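Local coordinates for sporozoite-specific SAG protein (Toxoplasma gondii, PDB 2WNK) that is a SAG2-related surface antigen of the sporozoite stage, built of two SRS domains and probably displayed on the parasite membrane, where relatives are thought to take part in host-cell attachment, at residues A[47-53]-A[96-100]; A[4-8]-A[25-29]; A[185-189]-A[215-219]; A[188-193]-A[205-211]. One frame throughout, in Å; residues are numbered along the deposited sequence.

Contact 1 of 4, residues A[47-53]-A[96-100]; sequences VCTTADC and VFFLC
Cys-48 and Phe-97 form a single antiparallel, hydrogen-bonded bridge: Cys-48 N donates to Phe-97 O at 2.8 Å, and Phe-97 N returns a bond to Cys-48 O at 2.9 Å. Beyond this bridge 47-53 leaves the strand and turns over the side chain of Phe-97. With CG anti to its own carbonyl carbon (chi1 -60°), the Phe-97 ring lies flat beneath the loop. The peptide joining Thr-50 to Ala-51 covers one face, with Ala-51 N over the ring centre and Ala-51 CA 3.6 Å from Phe-97 CD1, while Cys-48 O sits in plane at the edge. A flat aromatic suits this place, since backbone can lie directly on it. Cys-53 N bonds Thr-50 O to close the type I turn from Thr-50 to Cys-53, the Cys-48 to Cys-53 disulfide staples the whole loop, and Leu-99 CD1 packs 3.5 Å from Cys-53 SG. A water donates to both Ala-51 O and Phe-98 O, bridging polar backbone where the chains diverge. At the strand end, Val-47 CG1 meets Phe-98 CZ at 3.8 Å, and its CG2 meets Val-96 CG1. Strand 94-101 pairs with strand 121-127, whose His-124 stacks on Phe-97, and with strand 34-36; strand 46-48 pairs with strand 56-58.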
loop_
_atom_site.group_PDB
_atom_site.type_symbol
_atom_site.label_atom_id
_atom_site.label_comp_id
_atom_site.label_asym_id
_atom_site.label_seq_id
_atom_site.Cartn_x
_atom_site.Cartn_y
_atom_site.Cartn_z
ATOM N N VAL A 47 8.842 -12.087 -14.636
ATOM C CA VAL A 47 7.471 -11.588 -14.808
ATOM C C VAL A 47 7.337 -11.184 -16.261
ATOM O O VAL A 47 8.336 -10.881 -16.912
ATOM C CB VAL A 47 7.188 -10.356 -13.964
ATOM C CG1 VAL A 47 7.398 -10.706 -12.451
ATOM C CG2 VAL A 47 8.099 -9.168 -14.416
ATOM N N CYS A 48 6.106 -11.121 -16.767
ATOM C CA CYS A 48 5.895 -10.494 -18.098
ATOM C C CYS A 48 5.732 -8.987 -17.937
ATOM O O CYS A 48 5.308 -8.504 -16.880
ATOM C CB CYS A 48 4.712 -11.113 -18.811
ATOM S SG CYS A 48 5.060 -12.829 -19.111
ATOM N N THR A 49 6.111 -8.245 -18.976
ATOM C CA THR A 49 6.002 -6.808 -18.928
ATOM C C THR A 49 5.024 -6.291 -19.979
ATOM O O THR A 49 4.852 -5.092 -20.147
ATOM C CB THR A 49 7.396 -6.140 -19.099
ATOM O OG1 THR A 49 7.989 -6.658 -20.314
ATOM C CG2 THR A 49 8.252 -6.451 -17.846
ATOM N N THR A 50 4.385 -7.228 -20.674
ATOM C CA THR A 50 3.221 -6.966 -21.505
ATOM C C THR A 50 2.184 -8.062 -21.217
ATOM O O THR A 50 2.521 -9.160 -20.732
ATOM C CB THR A 50 3.538 -7.030 -22.987
ATOM O OG1 THR A 50 4.152 -8.295 -23.235
ATOM C CG2 THR A 50 4.464 -5.851 -23.404
ATOM N N ALA A 51 0.924 -7.766 -21.503
ATOM C CA ALA A 51 -0.171 -8.665 -21.126
ATOM C C ALA A 51 -0.152 -10.030 -21.854
ATOM O O ALA A 51 -0.778 -11.002 -21.393
ATOM C CB ALA A 51 -1.512 -7.968 -21.308
ATOM N N ASP A 52 0.547 -10.105 -22.999
ATOM C CA ASP A 52 0.695 -11.385 -23.750
ATOM C C ASP A 52 2.066 -12.013 -23.603
ATOM O O ASP A 52 2.381 -12.929 -24.324
ATOM C CB ASP A 52 0.375 -11.211 -25.230
ATOM C CG ASP A 52 1.366 -10.305 -25.959
ATOM O OD1 ASP A 52 2.158 -9.604 -25.280
ATOM O OD2 ASP A 52 1.269 -10.241 -27.187
ATOM N N CYS A 53 2.846 -11.524 -22.625
ATOM C CA CYS A 53 4.152 -12.081 -22.345
ATOM C C CYS A 53 5.070 -11.993 -23.566
ATOM O O CYS A 53 6.032 -12.766 -23.698
ATOM C CB CYS A 53 4.016 -13.508 -21.844
ATOM S SG CYS A 53 3.441 -13.536 -20.128
ATOM N N VAL A 96 3.198 -5.336 -13.615
ATOM C CA VAL A 96 3.700 -6.633 -14.017
ATOM C C VAL A 96 2.542 -7.533 -14.485
ATOM O O VAL A 96 1.400 -7.339 -14.095
ATOM C CB VAL A 96 4.550 -7.348 -12.942
ATOM C CG1 VAL A 96 5.798 -6.473 -12.587
ATOM C CG2 VAL A 96 3.751 -7.636 -11.680
ATOM N N PHE A 97 2.872 -8.528 -15.281
ATOM C CA PHE A 97 1.870 -9.409 -15.889
ATOM C C PHE A 97 2.281 -10.840 -15.788
ATOM O O PHE A 97 3.491 -11.180 -15.793
ATOM C CB PHE A 97 1.711 -9.081 -17.393
ATOM C CG PHE A 97 1.277 -7.684 -17.676
ATOM C CD1 PHE A 97 -0.071 -7.399 -17.767
ATOM C CD2 PHE A 97 2.207 -6.656 -17.823
ATOM C CE1 PHE A 97 -0.493 -6.110 -18.047
ATOM C CE2 PHE A 97 1.789 -5.369 -18.111
ATOM C CZ PHE A 97 0.453 -5.099 -18.216
ATOM N N PHE A 98 1.256 -11.719 -15.723
ATOM C CA PHE A 98 1.477 -13.133 -15.924
ATOM C C PHE A 98 0.419 -13.705 -16.852
ATOM O O PHE A 98 -0.633 -13.060 -17.078
ATOM C CB PHE A 98 1.349 -13.873 -14.575
ATOM C CG PHE A 98 2.288 -13.335 -13.525
ATOM C CD1 PHE A 98 3.624 -13.748 -13.509
ATOM C CD2 PHE A 98 1.849 -12.390 -12.600
ATOM C CE1 PHE A 98 4.527 -13.277 -12.566
ATOM C CE2 PHE A 98 2.745 -11.888 -11.650
ATOM C CZ PHE A 98 4.086 -12.331 -11.640
ATOM N N LEU A 99 0.674 -14.909 -17.380
ATOM C CA LEU A 99 -0.390 -15.670 -18.005
ATOM C C LEU A 99 -0.598 -16.991 -17.288
ATOM O O LEU A 99 0.377 -17.623 -16.850
ATOM C CB LEU A 99 -0.015 -16.001 -19.454
ATOM C CG LEU A 99 -0.040 -14.730 -20.313
ATOM C CD1 LEU A 99 0.653 -14.957 -21.657
ATOM C CD2 LEU A 99 -1.494 -14.249 -20.523
ATOM N N CYS A 100 -1.848 -17.454 -17.274
ATOM C CA CYS A 100 -2.180 -18.801 -16.849
ATOM C C CYS A 100 -2.494 -19.536 -18.152
ATOM O O CYS A 100 -3.339 -19.070 -18.932
ATOM C CB CYS A 100 -3.427 -18.782 -15.962
ATOM S SG CYS A 100 -3.225 -17.937 -14.334
HETATM O O HOH W 1 -1.538 -10.749 -18.714
#

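Contact 2 of 4, residues A[4-8]-A[25-29]; sequences TSCET and RFNCP
Ser-5 and Asn-27 face each other across a single backbone bridge, held by two hydrogen bonds: Asn-27 N to Thr-4 O at 3.0 Å, and Cys-6 N to Asn-27 O at 2.9 Å. The second is nearly straight, 169° at the hydrogen. Among the side chains, Ser-5 OG donates to Asn-27 OD1 at 2.6 Å, in the carbonyl plane and on a lone pair. Both residues carry their polar groups anti to the main-chain nitrogen (chi1 -179° and 164°), which brings hydroxyl and amide together on one side of the pairing. The N-terminal segment thus runs alongside the outer strand 22-28 of an SRS domain, and disulfides tie both partners inward, Cys-6 to Cys-121 and Cys-28 to Cys-100. Asparagine suits its position because ND2 donates to Asp-81 OD1 and to the carbonyl oxygen of Gly-78, so the amide is fixed from both ends. Close packing of ring against oxygen falls to Pro-29, which points at the loop with CD 3.1 Å from Cys-6 O and CB 3.6 Å from Ser-5 OG. Cys-6 is the centre of an inverse gamma turn, and its buried carbonyl oxygen has no hydrogen-bonding partner in the model.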
loop_
_atom_site.group_PDB
_atom_site.type_symbol
_atom_site.label_atom_id
_atom_site.label_comp_id
_atom_site.label_asym_id
_atom_site.label_seq_id
_atom_site.Cartn_x
_atom_site.Cartn_y
_atom_site.Cartn_z
ATOM N N THR A 4 -10.469 -13.938 -8.081
ATOM C CA THR A 4 -9.050 -14.236 -7.715
ATOM C C THR A 4 -8.424 -15.358 -8.569
ATOM O O THR A 4 -7.193 -15.481 -8.675
ATOM C CB THR A 4 -8.927 -14.618 -6.266
ATOM O OG1 THR A 4 -7.571 -14.989 -6.014
ATOM C CG2 THR A 4 -9.834 -15.793 -5.935
ATOM N N SER A 5 -9.283 -16.168 -9.170
ATOM C CA SER A 5 -8.832 -17.232 -10.066
ATOM C C SER A 5 -8.989 -16.796 -11.520
ATOM O O SER A 5 -10.016 -16.211 -11.908
ATOM C CB SER A 5 -9.629 -18.529 -9.803
ATOM O OG SER A 5 -9.187 -19.578 -10.650
ATOM N N CYS A 6 -7.975 -17.073 -12.323
ATOM C CA CYS A 6 -7.991 -16.658 -13.742
ATOM C C CYS A 6 -8.777 -17.683 -14.569
ATOM O O CYS A 6 -8.163 -18.583 -15.149
ATOM C CB CYS A 6 -6.561 -16.479 -14.256
ATOM S SG CYS A 6 -6.366 -15.032 -15.390
ATOM N N GLU A 7 -10.114 -17.493 -14.619
ATOM C CA GLU A 7 -11.098 -18.416 -15.221
ATOM C C GLU A 7 -11.593 -18.107 -16.640
ATOM O O GLU A 7 -12.442 -18.845 -17.183
ATOM C CB GLU A 7 -12.369 -18.442 -14.371
ATOM C CG GLU A 7 -12.180 -18.817 -12.919
ATOM C CD GLU A 7 -13.515 -18.957 -12.214
ATOM O OE1 GLU A 7 -14.360 -18.055 -12.375
ATOM O OE2 GLU A 7 -13.737 -19.956 -11.498
ATOM N N THR A 8 -11.204 -16.975 -17.200
ATOM C CA THR A 8 -11.789 -16.623 -18.474
ATOM C C THR A 8 -10.679 -16.524 -19.521
ATOM O O THR A 8 -9.854 -15.638 -19.447
ATOM C CB THR A 8 -12.647 -15.312 -18.390
ATOM O OG1 THR A 8 -13.581 -15.404 -17.297
ATOM C CG2 THR A 8 -13.451 -15.128 -19.663
ATOM N N ARG A 25 -2.728 -12.412 -3.969
ATOM C CA ARG A 25 -2.911 -13.854 -4.133
ATOM C C ARG A 25 -3.769 -14.071 -5.352
ATOM O O ARG A 25 -4.819 -13.434 -5.510
ATOM C CB ARG A 25 -3.563 -14.482 -2.890
ATOM C CG ARG A 25 -2.685 -14.471 -1.678
ATOM C CD ARG A 25 -3.418 -15.034 -0.437
ATOM N NE ARG A 25 -2.666 -14.728 0.782
ATOM C CZ ARG A 25 -1.551 -15.355 1.126
ATOM N NH1 ARG A 25 -1.074 -16.327 0.346
ATOM N NH2 ARG A 25 -0.909 -15.003 2.228
ATOM N N PHE A 26 -3.305 -14.927 -6.248
ATOM C CA PHE A 26 -4.120 -15.304 -7.380
ATOM C C PHE A 26 -3.927 -16.768 -7.722
ATOM O O PHE A 26 -2.995 -17.406 -7.258
ATOM C CB PHE A 26 -3.824 -14.417 -8.595
ATOM C CG PHE A 26 -2.429 -14.562 -9.140
ATOM C CD1 PHE A 26 -2.163 -15.467 -10.158
ATOM C CD2 PHE A 26 -1.409 -13.729 -8.694
ATOM C CE1 PHE A 26 -0.886 -15.581 -10.712
ATOM C CE2 PHE A 26 -0.111 -13.842 -9.236
ATOM C CZ PHE A 26 0.141 -14.781 -10.256
ATOM N N ASN A 27 -4.839 -17.288 -8.530
ATOM C CA ASN A 27 -4.845 -18.690 -8.854
ATOM C C ASN A 27 -4.902 -18.900 -10.371
ATOM O O ASN A 27 -5.656 -18.222 -11.077
ATOM C CB ASN A 27 -6.033 -19.363 -8.162
ATOM C CG ASN A 27 -6.347 -20.726 -8.726
ATOM O OD1 ASN A 27 -7.229 -20.870 -9.585
ATOM N ND2 ASN A 27 -5.628 -21.739 -8.250
ATOM N N CYS A 28 -4.085 -19.831 -10.832
ATOM C CA CYS A 28 -4.220 -20.401 -12.192
ATOM C C CYS A 28 -4.985 -21.717 -12.040
ATOM O O CYS A 28 -4.456 -22.666 -11.456
ATOM C CB CYS A 28 -2.847 -20.672 -12.815
ATOM S SG CYS A 28 -1.900 -19.124 -13.289
ATOM N N PRO A 29 -6.222 -21.751 -12.538
ATOM C CA PRO A 29 -7.088 -22.877 -12.280
ATOM C C PRO A 29 -6.651 -24.051 -13.047
ATOM O O PRO A 29 -5.830 -24.035 -13.888
ATOM C CB PRO A 29 -8.443 -22.401 -12.763
ATOM C CG PRO A 29 -8.204 -21.517 -13.780
ATOM C CD PRO A 29 -6.959 -20.758 -13.310
#

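Contact 3 of 4, residues A[185-189]-A[215-219]; sequences LVSLV and QKLCY
Leu-217 is the bump of this contact: its branched end rises from strand 215-222 and lies in a hollow lined by Leu-185, Leu-188 and Val-189. Leu-185 CD1 sits 3.8 Å from Leu-217 CG, the two side chains crossing at about a right angle. From another side Leu-188 slides past Leu-217 in the opposite direction, and Val-189 CG2 completes the hollow. The two methyls of Leu-217 are modelled in a strained, nearly eclipsed conformation (chi2 -1°), so their exact places are doubtful. A branched aliphatic side chain suits the spot, as it can meet neighbours coming from different directions. Next along the strand on this face, Gln-215 fills the groove beside Val-189. Its CG, anti to the carbonyl carbon (chi1 -53°), is set against the loop, 3.2 Å from Leu-188 O and 3.9 Å from Val-189 CG2. No hydrogen bond crosses between the segments; the short turn is held by its own backbone, with Leu-185 O accepting from the nitrogens of both Leu-188 and Val-189. Leu-205 of strand 202-207, in the other sheet, also touches Leu-217 and Tyr-219, as in the interior of the SRS beta sandwich, over which the short helical turn lies.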
loop_
_atom_site.group_PDB
_atom_site.type_symbol
_atom_site.label_atom_id
_atom_site.label_comp_id
_atom_site.label_asym_id
_atom_site.label_seq_id
_atom_site.Cartn_x
_atom_site.Cartn_y
_atom_site.Cartn_z
ATOM N N LEU A 185 -10.584 18.297 15.606
ATOM C CA LEU A 185 -9.441 18.944 14.987
ATOM C C LEU A 185 -9.543 20.474 15.003
ATOM O O LEU A 185 -8.632 21.172 15.461
ATOM C CB LEU A 185 -9.212 18.398 13.566
ATOM C CG LEU A 185 -8.092 19.084 12.763
ATOM C CD1 LEU A 185 -6.709 19.012 13.487
ATOM C CD2 LEU A 185 -8.001 18.551 11.331
ATOM N N VAL A 186 -10.675 21.005 14.541
ATOM C CA VAL A 186 -10.789 22.425 14.337
ATOM C C VAL A 186 -11.001 23.176 15.624
ATOM O O VAL A 186 -10.894 24.403 15.634
ATOM C CB VAL A 186 -11.885 22.833 13.327
ATOM C CG1 VAL A 186 -11.554 22.334 11.901
ATOM C CG2 VAL A 186 -13.258 22.399 13.776
ATOM N N SER A 187 -11.288 22.466 16.718
ATOM C CA SER A 187 -11.178 23.119 18.012
ATOM C C SER A 187 -9.751 23.491 18.384
ATOM O O SER A 187 -9.540 24.390 19.209
ATOM C CB SER A 187 -11.795 22.286 19.157
ATOM O OG SER A 187 -10.891 21.243 19.497
ATOM N N LEU A 188 -8.750 22.759 17.899
ATOM C CA LEU A 188 -7.388 23.175 18.218
ATOM C C LEU A 188 -6.777 24.066 17.127
ATOM O O LEU A 188 -6.019 25.021 17.410
ATOM C CB LEU A 188 -6.543 21.932 18.360
ATOM C CG LEU A 188 -7.077 20.879 19.347
ATOM C CD1 LEU A 188 -6.058 19.762 19.390
ATOM C CD2 LEU A 188 -7.087 21.497 20.689
ATOM N N VAL A 189 -7.123 23.766 15.876
ATOM C CA VAL A 189 -6.602 24.529 14.746
ATOM C C VAL A 189 -7.726 24.763 13.788
ATOM O O VAL A 189 -8.030 23.943 12.940
ATOM C CB VAL A 189 -5.418 23.830 14.046
ATOM C CG1 VAL A 189 -4.795 24.758 12.976
ATOM C CG2 VAL A 189 -4.297 23.419 15.038
ATOM N N GLN A 215 -0.063 24.521 19.103
ATOM C CA GLN A 215 -0.959 23.357 19.288
ATOM C C GLN A 215 -0.172 22.094 19.002
ATOM O O GLN A 215 0.847 22.125 18.297
ATOM C CB GLN A 215 -2.213 23.440 18.361
ATOM C CG GLN A 215 -3.030 24.777 18.463
ATOM C CD GLN A 215 -3.784 25.008 19.789
ATOM O OE1 GLN A 215 -4.030 26.183 20.192
ATOM N NE2 GLN A 215 -4.238 23.950 20.406
ATOM N N LYS A 216 -0.672 20.981 19.536
ATOM C CA LYS A 216 -0.125 19.663 19.161
ATOM C C LYS A 216 -1.281 18.778 18.702
ATOM O O LYS A 216 -2.378 18.806 19.274
ATOM C CB LYS A 216 0.579 19.040 20.341
ATOM C CG LYS A 216 1.916 19.687 20.618
ATOM C CD LYS A 216 2.642 18.851 21.639
ATOM C CE LYS A 216 3.904 19.507 22.075
ATOM N NZ LYS A 216 4.428 18.797 23.318
ATOM N N LEU A 217 -1.076 18.069 17.602
ATOM C CA LEU A 217 -2.114 17.228 17.034
ATOM C C LEU A 217 -1.511 15.868 16.996
ATOM O O LEU A 217 -0.459 15.686 16.414
ATOM C CB LEU A 217 -2.398 17.603 15.586
ATOM C CG LEU A 217 -3.288 18.785 15.192
ATOM C CD1 LEU A 217 -3.950 19.644 16.257
ATOM C CD2 LEU A 217 -2.926 19.545 13.950
ATOM N N CYS A 218 -2.183 14.916 17.625
ATOM C CA CYS A 218 -1.617 13.568 17.656
ATOM C C CYS A 218 -2.562 12.574 16.951
ATOM O O CYS A 218 -3.786 12.577 17.127
ATOM C CB CYS A 218 -1.469 13.125 19.108
ATOM S SG CYS A 218 -0.526 11.571 19.087
ATOM N N TYR A 219 -1.996 11.667 16.200
ATOM C CA TYR A 219 -2.712 10.540 15.577
ATOM C C TYR A 219 -1.992 9.237 15.916
ATOM O O TYR A 219 -0.810 9.214 16.114
ATOM C CB TYR A 219 -2.687 10.727 14.047
ATOM C CG TYR A 219 -3.386 11.960 13.566
ATOM C CD1 TYR A 219 -4.735 11.953 13.365
ATOM C CD2 TYR A 219 -2.680 13.145 13.307
ATOM C CE1 TYR A 219 -5.404 13.084 12.996
ATOM C CE2 TYR A 219 -3.344 14.299 12.922
ATOM C CZ TYR A 219 -4.692 14.239 12.740
ATOM O OH TYR A 219 -5.314 15.383 12.340
#

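Contact 4 of 4, residues A[188-193]-A[205-211]; sequences LVPHAS and LSVTDLP
Ser-193 and Ser-206 form an antiparallel, hydrogen-bonded pair, each N bonding the other's O at 2.9 Å. Their side chains share a sheet face but are rotated differently: Ser-206 OG is anti to its carbonyl carbon, whereas Ser-193 OG stands between its backbone nitrogen and carbonyl carbon (chi1 57°) and hydrogen-bonds a water that donates to His-191 O. Small hydroxyl side chains fit this edge, which solvent reaches. Leu-205, its CG swung beside its own carbonyl carbon, sets CD1 3.4 Å from Ser-193 O. The backbone bonds fasten strand 193-194 as the outer member of a mixed sheet in the second SRS domain, reached through a type II turn from Val-189 to Ala-192. His-191 takes the left-handed backbone conformation within this turn. Its CB lies 3.3 Å from Thr-208 OG1, which chi1 of 67° places between backbone nitrogen and carbonyl carbon. The histidine ring stands nearly perpendicular to the Asp-209 carboxylate, planes 85° apart, with no salt bridge. Alanine keeps the inner side compact, Ala-192 CB lying 4.3 Å from Val-207 CG1, and Val-189 CG1 is 4.2 Å from Pro-211 CD. Two waters each donate to Pro-190 O and Asp-209 O; one also accepts from Thr-208 N.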
loop_
_atom_site.group_PDB
_atom_site.type_symbol
_atom_site.label_atom_id
_atom_site.label_comp_id
_atom_site.label_asym_id
_atom_site.label_seq_id
_atom_site.Cartn_x
_atom_site.Cartn_y
_atom_site.Cartn_z
ATOM N N LEU A 188 -8.750 22.759 17.899
ATOM C CA LEU A 188 -7.388 23.175 18.218
ATOM C C LEU A 188 -6.777 24.066 17.127
ATOM O O LEU A 188 -6.019 25.021 17.410
ATOM C CB LEU A 188 -6.543 21.932 18.360
ATOM C CG LEU A 188 -7.077 20.879 19.347
ATOM C CD1 LEU A 188 -6.058 19.762 19.390
ATOM C CD2 LEU A 188 -7.087 21.497 20.689
ATOM N N VAL A 189 -7.123 23.766 15.876
ATOM C CA VAL A 189 -6.602 24.529 14.746
ATOM C C VAL A 189 -7.726 24.763 13.788
ATOM O O VAL A 189 -8.030 23.943 12.940
ATOM C CB VAL A 189 -5.418 23.830 14.046
ATOM C CG1 VAL A 189 -4.795 24.758 12.976
ATOM C CG2 VAL A 189 -4.297 23.419 15.038
ATOM N N PRO A 190 -8.427 25.890 13.976
ATOM C CA PRO A 190 -9.564 26.307 13.145
ATOM C C PRO A 190 -9.174 26.212 11.680
ATOM O O PRO A 190 -8.050 26.584 11.320
ATOM C CB PRO A 190 -9.769 27.717 13.594
ATOM C CG PRO A 190 -9.511 27.594 15.104
ATOM C CD PRO A 190 -8.240 26.765 15.134
ATOM N N HIS A 191 -10.045 25.591 10.892
ATOM C CA HIS A 191 -9.942 25.555 9.413
ATOM C C HIS A 191 -8.963 24.494 8.911
ATOM O O HIS A 191 -8.794 24.299 7.700
ATOM C CB HIS A 191 -9.612 26.936 8.776
ATOM C CG HIS A 191 -10.264 28.120 9.427
ATOM N ND1 HIS A 191 -11.629 28.293 9.482
ATOM C CD2 HIS A 191 -9.724 29.208 10.033
ATOM C CE1 HIS A 191 -11.899 29.442 10.075
ATOM N NE2 HIS A 191 -10.756 30.009 10.430
ATOM N N ALA A 192 -8.303 23.800 9.830
ATOM C CA ALA A 192 -7.458 22.684 9.457
ATOM C C ALA A 192 -8.285 21.467 9.037
ATOM O O ALA A 192 -9.454 21.323 9.416
ATOM C CB ALA A 192 -6.531 22.303 10.566
ATOM N N SER A 193 -7.649 20.588 8.286
ATOM C CA SER A 193 -8.305 19.335 7.833
ATOM C C SER A 193 -7.328 18.206 7.667
ATOM O O SER A 193 -6.163 18.404 7.386
ATOM C CB SER A 193 -9.087 19.542 6.508
ATOM O OG SER A 193 -8.252 20.034 5.475
ATOM N N LEU A 205 -2.188 16.240 6.537
ATOM C CA LEU A 205 -2.776 17.211 7.458
ATOM C C LEU A 205 -2.505 18.588 6.845
ATOM O O LEU A 205 -1.340 18.925 6.576
ATOM C CB LEU A 205 -2.064 17.136 8.810
ATOM C CG LEU A 205 -2.567 18.290 9.709
ATOM C CD1 LEU A 205 -4.070 18.127 10.060
ATOM C CD2 LEU A 205 -1.703 18.381 10.951
ATOM N N SER A 206 -3.573 19.373 6.657
ATOM C CA SER A 206 -3.526 20.723 6.021
ATOM C C SER A 206 -3.981 21.799 6.982
ATOM O O SER A 206 -5.027 21.659 7.671
ATOM C CB SER A 206 -4.461 20.738 4.793
ATOM O OG SER A 206 -3.924 19.774 3.819
ATOM N N VAL A 207 -3.290 22.921 6.938
ATOM C CA VAL A 207 -3.683 24.076 7.695
ATOM C C VAL A 207 -3.849 25.269 6.777
ATOM O O VAL A 207 -3.149 25.399 5.823
ATOM C CB VAL A 207 -2.709 24.455 8.857
ATOM C CG1 VAL A 207 -2.424 23.298 9.765
ATOM C CG2 VAL A 207 -1.519 25.147 8.361
ATOM N N THR A 208 -4.790 26.132 7.100
ATOM C CA THR A 208 -4.798 27.425 6.472
ATOM C C THR A 208 -4.149 28.510 7.325
ATOM O O THR A 208 -3.008 28.756 7.206
ATOM C CB THR A 208 -6.193 27.850 5.978
ATOM O OG1 THR A 208 -7.080 28.074 7.066
ATOM C CG2 THR A 208 -6.743 26.781 5.123
ATOM N N ASP A 209 -4.872 29.032 8.307
ATOM C CA ASP A 209 -4.283 30.027 9.153
ATOM C C ASP A 209 -3.632 29.251 10.275
ATOM O O ASP A 209 -4.176 28.267 10.712
ATOM C CB ASP A 209 -5.330 30.936 9.772
ATOM C CG ASP A 209 -6.013 31.828 8.765
ATOM O OD1 ASP A 209 -5.425 32.286 7.838
ATOM O OD2 ASP A 209 -7.167 32.075 8.957
ATOM N N LEU A 210 -2.505 29.748 10.750
ATOM C CA LEU A 210 -1.937 29.194 11.970
ATOM C C LEU A 210 -2.780 29.594 13.169
ATOM O O LEU A 210 -3.424 30.653 13.165
ATOM C CB LEU A 210 -0.481 29.664 12.137
ATOM C CG LEU A 210 0.502 29.107 11.089
ATOM C CD1 LEU A 210 1.836 29.830 11.196
ATOM C CD2 LEU A 210 0.642 27.606 11.184
ATOM N N PRO A 211 -2.771 28.761 14.232
ATOM C CA PRO A 211 -3.558 29.046 15.454
ATOM C C PRO A 211 -2.934 30.155 16.294
ATOM O O PRO A 211 -1.750 30.436 16.116
ATOM C CB PRO A 211 -3.530 27.686 16.189
ATOM C CG PRO A 211 -2.155 27.134 15.816
ATOM C CD PRO A 211 -1.991 27.524 14.329
HETATM O O HOH W 2 -5.827 26.056 9.760
HETATM O O HOH W 3 -6.118 28.073 12.774
HETATM O O HOH W 4 -7.678 22.621 5.675
#

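Contacts 1 and 2 belong to the first SRS domain and contacts 3 and 4 to the second, on opposite sides of the chain's centre; contacts 1 and 3 lie about 47 Å apart, centre to centre. The Cys-28 to Cys-100 disulfide joins contacts 1 and 2, and Phe-98 packs on Phe-26. Contacts 3 and 4 share Leu-188 and Val-189, and Leu-217 touches Leu-205 between them. All four are partly buried, but contact 3, largely apolar and without a hydrogen bond across it, has no exposed touching residue, whereas contacts 2 and 4 have several. Contact 2 adds a loop to an outer strand and contact 4 joins edge strand 193-194 to an interior strand, both by backbone bonds. Contact 1 combines strand pairing with a loop over an aromatic ring.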